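Long-range contact in glycosylation Associate Protein 2 (Streptococcus agalactiae serotype V, PDB 6OYC), which probably takes part, in complex with Gap1 and Gap3, in glycosylation and accessory Sec-dependent secretion of a serine-rich repeat adhesin: residues 315-323 and 506-516. Residues are numbered along the deposited sequence; the frame is centred on the assembly and turned at random.
Sequences MMKSMKTPF and YRRMLSNDFGR
Met319 brings its sulfur, and Met316 its terminal methyl, against Tyr506, and this is the tight part of the contact. Met319 SD lies 4.7 Å from the Tyr506 ring centroid and 42° off the ring normal, an oblique Met-aromatic approach, while the same SD reaches Tyr506 CB at 3.6 Å. Bends at chi2 and chi3 fold the Met316 chain back, bringing CE to 3.7 Å from Tyr506 OH. That hydroxyl is hydrogen-bonded to Ser368, so the methyl packs beside a polar atom already satisfied. Leu510 CD1 extends the apolar patch, meeting Met319 CB at 4.0 Å. The solvent side, around Ser318 and Lys320, is looser: Arg507 NH2 stops 3.5 Å from Ser318 O without a hydrogen bond, while Arg507 NE is salt-bridged to Glu518. Arg516 NH1 donates to Lys320 O at 3.0 Å, but the 127° angle at hydrogen marks a weak bond; buried Thr321 sets OG1 above one face of the Arg516 guanidinium, offset toward its rim. Stronger support for this arginine comes from Asp292 and the Pro295 carbonyl. The contact thus packs the end of helix 313-318 and its turn into strand 323-327 against the C-terminal part of helix 495-514 and the residues that follow it, with Tyr506 also touching strands 297-301 and 365-370 of the mixed sheet in this α/β-hydrolase-like domain.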
# COMPACT_ATOMS: atom_id res chain seq x y z
N MET B 315 -0.62 11.11 10.13
CA MET B 315 -0.66 12.52 9.75
C MET B 315 -1.94 12.85 9.01
O MET B 315 -2.56 13.89 9.26
CB MET B 315 0.55 12.86 8.88
CG MET B 315 0.50 14.24 8.26
SD MET B 315 1.90 14.47 7.16
CE MET B 315 1.39 13.53 5.73
N MET B 316 -2.36 11.98 8.08
CA MET B 316 -3.57 12.25 7.32
C MET B 316 -4.83 11.97 8.13
O MET B 316 -5.88 12.57 7.87
CB MET B 316 -3.59 11.42 6.03
CG MET B 316 -2.40 11.69 5.14
SD MET B 316 -2.21 13.45 4.73
CE MET B 316 -3.51 13.62 3.50
N LYS B 317 -4.74 11.07 9.11
CA LYS B 317 -5.89 10.85 9.99
C LYS B 317 -6.15 12.07 10.86
O LYS B 317 -7.31 12.36 11.20
CB LYS B 317 -5.67 9.61 10.85
CG LYS B 317 -6.96 8.92 11.28
CD LYS B 317 -6.70 7.46 11.67
CE LYS B 317 -7.74 6.92 12.67
NZ LYS B 317 -9.17 7.03 12.26
N SER B 318 -5.10 12.82 11.21
CA SER B 318 -5.26 13.95 12.11
C SER B 318 -5.96 15.13 11.45
O SER B 318 -6.49 15.99 12.16
CB SER B 318 -3.89 14.38 12.64
OG SER B 318 -3.07 14.85 11.60
N MET B 319 -5.98 15.19 10.12
CA MET B 319 -6.65 16.27 9.42
C MET B 319 -8.17 16.14 9.43
O MET B 319 -8.84 17.03 8.90
CB MET B 319 -6.17 16.32 7.97
CG MET B 319 -4.66 16.22 7.84
SD MET B 319 -3.91 17.85 7.76
CE MET B 319 -2.17 17.46 8.03
N LYS B 320 -8.71 15.05 9.97
CA LYS B 320 -10.16 14.84 10.10
C LYS B 320 -10.88 15.08 8.77
O LYS B 320 -12.06 15.42 8.73
CB LYS B 320 -10.73 15.72 11.22
CG LYS B 320 -10.03 15.52 12.58
CD LYS B 320 -10.41 14.17 13.22
CE LYS B 320 -10.44 14.23 14.75
NZ LYS B 320 -11.71 13.67 15.34
N THR B 321 -10.16 14.89 7.68
CA THR B 321 -10.69 14.99 6.33
C THR B 321 -10.66 13.62 5.66
O THR B 321 -9.90 12.74 6.07
CB THR B 321 -9.84 16.01 5.54
OG1 THR B 321 -10.47 16.32 4.29
CG2 THR B 321 -8.44 15.46 5.29
N PRO B 322 -11.50 13.39 4.65
CA PRO B 322 -11.38 12.13 3.88
C PRO B 322 -10.02 12.07 3.22
O PRO B 322 -9.52 13.09 2.72
CB PRO B 322 -12.51 12.21 2.85
CG PRO B 322 -13.46 13.25 3.40
CD PRO B 322 -12.65 14.20 4.21
N PHE B 323 -9.41 10.88 3.21
CA PHE B 323 -8.04 10.80 2.74
C PHE B 323 -7.72 9.47 2.07
O PHE B 323 -8.34 8.43 2.33
CB PHE B 323 -7.04 11.07 3.87
CG PHE B 323 -6.94 9.99 4.92
CD1 PHE B 323 -7.79 9.99 6.01
CD2 PHE B 323 -5.94 9.01 4.85
CE1 PHE B 323 -7.68 9.03 7.01
CE2 PHE B 323 -5.81 8.03 5.84
CZ PHE B 323 -6.68 8.04 6.92
N TYR B 506 -1.34 22.42 5.11
CA TYR B 506 -2.60 21.68 5.04
C TYR B 506 -3.67 22.33 5.92
O TYR B 506 -4.80 22.56 5.47
CB TYR B 506 -2.37 20.22 5.46
CG TYR B 506 -2.45 19.22 4.33
CD1 TYR B 506 -3.67 18.92 3.73
CD2 TYR B 506 -1.32 18.57 3.86
CE1 TYR B 506 -3.75 18.00 2.69
CE2 TYR B 506 -1.39 17.64 2.82
CZ TYR B 506 -2.61 17.35 2.24
OH TYR B 506 -2.71 16.44 1.21
N ARG B 507 -3.34 22.60 7.19
CA ARG B 507 -4.36 23.06 8.13
C ARG B 507 -4.88 24.44 7.76
O ARG B 507 -6.08 24.70 7.83
CB ARG B 507 -3.82 23.05 9.56
CG ARG B 507 -4.24 21.84 10.39
CD ARG B 507 -5.77 21.66 10.43
NE ARG B 507 -6.17 20.67 11.43
CZ ARG B 507 -7.41 20.20 11.57
NH1 ARG B 507 -8.38 20.62 10.77
NH2 ARG B 507 -7.67 19.30 12.51
N ARG B 508 -3.98 25.34 7.34
CA ARG B 508 -4.39 26.67 6.91
C ARG B 508 -5.21 26.62 5.63
O ARG B 508 -6.03 27.52 5.40
CB ARG B 508 -3.17 27.57 6.73
CG ARG B 508 -2.70 27.68 5.29
CD ARG B 508 -1.83 28.90 5.06
NE ARG B 508 -1.84 29.32 3.65
CZ ARG B 508 -2.40 30.45 3.22
NH1 ARG B 508 -2.99 31.27 4.09
NH2 ARG B 508 -2.37 30.76 1.93
N MET B 509 -5.04 25.60 4.81
CA MET B 509 -5.83 25.52 3.59
C MET B 509 -7.19 24.87 3.81
O MET B 509 -8.18 25.27 3.19
CB MET B 509 -5.05 24.78 2.52
CG MET B 509 -5.70 24.89 1.17
SD MET B 509 -5.38 23.41 0.25
CE MET B 509 -6.67 22.39 0.95
N LEU B 510 -7.25 23.85 4.67
CA LEU B 510 -8.55 23.30 5.05
C LEU B 510 -9.45 24.39 5.64
O LEU B 510 -10.67 24.36 5.44
CB LEU B 510 -8.37 22.14 6.05
CG LEU B 510 -7.61 20.88 5.59
CD1 LEU B 510 -7.44 19.94 6.75
CD2 LEU B 510 -8.31 20.17 4.45
N SER B 511 -8.87 25.36 6.34
CA SER B 511 -9.66 26.45 6.90
C SER B 511 -10.10 27.43 5.82
O SER B 511 -11.28 27.76 5.72
CB SER B 511 -8.87 27.18 7.98
OG SER B 511 -9.72 28.06 8.68
N ASN B 512 -9.15 27.89 5.00
CA ASN B 512 -9.43 28.94 4.04
C ASN B 512 -10.44 28.50 2.99
O ASN B 512 -11.32 29.28 2.60
CB ASN B 512 -8.13 29.39 3.35
CG ASN B 512 -7.22 30.17 4.27
OD1 ASN B 512 -7.63 30.61 5.35
ND2 ASN B 512 -5.98 30.34 3.85
N ASP B 513 -10.32 27.27 2.49
CA ASP B 513 -11.03 26.87 1.28
C ASP B 513 -12.15 25.87 1.51
O ASP B 513 -12.91 25.61 0.57
CB ASP B 513 -10.05 26.29 0.24
CG ASP B 513 -8.83 27.19 -0.01
OD1 ASP B 513 -8.80 28.32 0.50
OD2 ASP B 513 -7.89 26.75 -0.71
N PHE B 514 -12.27 25.30 2.71
CA PHE B 514 -13.30 24.28 2.94
C PHE B 514 -13.98 24.44 4.29
O PHE B 514 -14.81 23.60 4.66
CB PHE B 514 -12.69 22.87 2.78
CG PHE B 514 -12.12 22.63 1.40
CD1 PHE B 514 -12.95 22.23 0.36
CD2 PHE B 514 -10.79 22.87 1.13
CE1 PHE B 514 -12.44 22.04 -0.90
CE2 PHE B 514 -10.27 22.69 -0.14
CZ PHE B 514 -11.09 22.27 -1.15
N GLY B 515 -13.67 25.51 5.03
CA GLY B 515 -14.38 25.81 6.25
C GLY B 515 -13.95 25.00 7.44
O GLY B 515 -14.62 25.03 8.48
N ARG B 516 -12.85 24.28 7.34
CA ARG B 516 -12.45 23.35 8.38
C ARG B 516 -11.66 24.12 9.43
O ARG B 516 -10.52 24.53 9.20
CB ARG B 516 -11.68 22.18 7.77
CG ARG B 516 -12.61 21.28 6.93
CD ARG B 516 -11.86 20.25 6.09
NE ARG B 516 -12.75 19.21 5.55
CZ ARG B 516 -13.21 18.18 6.26
NH1 ARG B 516 -12.89 18.06 7.54
NH2 ARG B 516 -14.01 17.29 5.69